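Local coordinates for AA9 family lytic polysaccharide monooxygenase D (Myceliophthora thermophila, PDB 5UFV), which uses a single copper ion and O2 or H2O2 to cleave cellulose chains oxidatively, yielding specifically C1-oxidised products, at residues A[74-79]-A[127-132]. Residues are numbered along the deposited sequence; the frame is centred on the assembly and turned at random.
Sequences THSQGP and DIAKLV. With CU (copper (II) ion), chain G.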
loop_
_atom_site.group_PDB
_atom_site.type_symbol
_atom_site.label_atom_id
_atom_site.label_comp_id
_atom_site.label_asym_id
_atom_site.label_seq_id
_atom_site.Cartn_x
_atom_site.Cartn_y
_atom_site.Cartn_z
ATOM N N THR A 74 -1.709 14.469 3.538
ATOM C CA THR A 74 -2.641 15.565 3.501
ATOM C C THR A 74 -4.090 15.217 3.145
ATOM O O THR A 74 -4.954 16.036 3.385
ATOM C CB THR A 74 -2.119 16.697 2.588
ATOM O OG1 THR A 74 -2.085 16.276 1.224
ATOM C CG2 THR A 74 -0.727 17.108 3.012
ATOM N N HIS A 75 -4.381 14.031 2.619
ATOM C CA HIS A 75 -5.736 13.777 2.058
ATOM C C HIS A 75 -6.621 12.878 2.921
ATOM O O HIS A 75 -6.183 11.862 3.429
ATOM C CB HIS A 75 -5.634 13.198 0.643
ATOM C CG HIS A 75 -4.803 14.026 -0.275
ATOM N ND1 HIS A 75 -5.129 15.325 -0.581
ATOM C CD2 HIS A 75 -3.640 13.761 -0.923
ATOM C CE1 HIS A 75 -4.199 15.834 -1.372
ATOM N NE2 HIS A 75 -3.293 14.902 -1.605
ATOM N N SER A 76 -7.884 13.246 3.024
ATOM C CA SER A 76 -8.826 12.574 3.900
ATOM C C SER A 76 -9.818 11.667 3.203
ATOM O O SER A 76 -10.626 11.061 3.859
ATOM C CB SER A 76 -9.581 13.622 4.718
ATOM O OG SER A 76 -8.663 14.224 5.609
ATOM N N GLN A 77 -9.743 11.555 1.884
ATOM C CA GLN A 77 -10.571 10.613 1.145
ATOM C C GLN A 77 -9.768 9.639 0.293
ATOM O O GLN A 77 -8.983 10.033 -0.545
ATOM C CB GLN A 77 -11.514 11.359 0.219
ATOM C CG GLN A 77 -12.486 12.279 0.933
ATOM C CD GLN A 77 -11.940 13.677 1.139
ATOM O OE1 GLN A 77 -11.152 14.180 0.347
ATOM N NE2 GLN A 77 -12.363 14.310 2.213
ATOM N N GLY A 78 -9.995 8.364 0.523
ATOM C CA GLY A 78 -9.582 7.315 -0.365
ATOM C C GLY A 78 -9.101 6.110 0.432
ATOM O O GLY A 78 -8.903 6.184 1.651
ATOM N N PRO A 79 -8.905 4.977 -0.250
ATOM C CA PRO A 79 -8.481 3.766 0.426
ATOM C C PRO A 79 -6.981 3.631 0.767
ATOM O O PRO A 79 -6.122 4.341 0.238
ATOM C CB PRO A 79 -8.885 2.670 -0.563
ATOM C CG PRO A 79 -8.779 3.316 -1.877
ATOM C CD PRO A 79 -9.273 4.716 -1.650
ATOM N N ASP A 127 -10.901 5.734 6.601
ATOM C CA ASP A 127 -9.824 5.410 7.531
ATOM C C ASP A 127 -8.528 6.163 7.221
ATOM O O ASP A 127 -7.741 6.446 8.118
ATOM C CB ASP A 127 -9.561 3.895 7.526
ATOM C CG ASP A 127 -10.632 3.125 8.278
ATOM O OD1 ASP A 127 -10.973 3.528 9.402
ATOM O OD2 ASP A 127 -11.154 2.132 7.743
ATOM N N ILE A 128 -8.310 6.495 5.962
ATOM C CA ILE A 128 -7.151 7.273 5.596
ATOM C C ILE A 128 -7.055 8.603 6.362
ATOM O O ILE A 128 -5.979 9.129 6.540
ATOM C CB ILE A 128 -7.137 7.556 4.074
ATOM C CG1 ILE A 128 -5.705 7.744 3.570
ATOM C CG2 ILE A 128 -7.975 8.779 3.737
ATOM C CD1 ILE A 128 -5.597 7.834 2.063
ATOM N N ALA A 129 -8.174 9.158 6.795
ATOM C CA ALA A 129 -8.155 10.446 7.474
ATOM C C ALA A 129 -7.276 10.415 8.702
ATOM O O ALA A 129 -6.825 11.458 9.180
ATOM C CB ALA A 129 -9.557 10.829 7.895
ATOM N N LYS A 130 -7.080 9.214 9.228
ATOM C CA LYS A 130 -6.342 9.051 10.444
ATOM C C LYS A 130 -4.856 9.165 10.195
ATOM O O LYS A 130 -4.106 9.428 11.141
ATOM C CB LYS A 130 -6.693 7.717 11.108
ATOM C CG LYS A 130 -8.112 7.684 11.650
ATOM C CD LYS A 130 -8.579 6.260 11.902
ATOM C CE LYS A 130 -9.945 6.235 12.581
ATOM N NZ LYS A 130 -10.516 4.859 12.584
ATOM N N LEU A 131 -4.447 8.994 8.933
ATOM C CA LEU A 131 -3.045 9.219 8.522
ATOM C C LEU A 131 -2.674 10.686 8.310
ATOM O O LEU A 131 -1.523 10.996 8.075
ATOM C CB LEU A 131 -2.698 8.424 7.265
ATOM C CG LEU A 131 -2.906 6.919 7.408
ATOM C CD1 LEU A 131 -2.449 6.183 6.158
ATOM C CD2 LEU A 131 -2.187 6.350 8.619
ATOM N N VAL A 132 -3.634 11.586 8.426
ATOM C CA VAL A 132 -3.394 12.974 8.102
ATOM C C VAL A 132 -2.722 13.683 9.270
ATOM O O VAL A 132 -3.102 13.467 10.414
ATOM C CB VAL A 132 -4.723 13.690 7.783
ATOM C CG1 VAL A 132 -4.529 15.208 7.672
ATOM C CG2 VAL A 132 -5.313 13.115 6.501
HETATM CU CU CU G . -1.474 15.334 -2.299
HETATM O O HOH W 1 -9.569 4.798 3.811
#
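The side chains of I128 and V132 pack against the backbone of 74-79 and, for V132, against S76 OG; no direct hydrogen bond joins the two segments. I128 CB lies 3.3 Å from G78 O, and CG2 lies against the H75-Q77 backbone, 3.5 Å from S76 C. With CG1 anti to the backbone N (chi1 -153°), the longer branch continues alongside the G78 carbonyl, and CD1 reaches P79 O. V132 CG2 sits 3.4 Å from H75 O and 3.6 Å from S76 OG. With an alanine in place of I128, CB stays beside G78 O, but a gap would probably open where CG2 met S76 C and CD1 met P79 O.

A water bridges the segments, donating to G78 O at 2.7 Å and accepting from I128 N at 3.0 Å.

On the copper side, H75 NE2 binds the catalytic metal at 2.0 Å, while T74 OG1 lies over the centre of one imidazole face, 3.3 Å above its plane. H75 and the methylated N-terminal histidine form the histidine brace of AA9 enzymes; Y169 also belongs to the site.

Segment 74-79 lies in the loop from strand 65-70 to strand 80-86, and the turn 127-130, with helix-like backbone angles, in that between 101-107 and 136-141. Both loops cross between the two sheets of the beta-sandwich and pack together behind H75; I128 also touches L157 of strand 149-159.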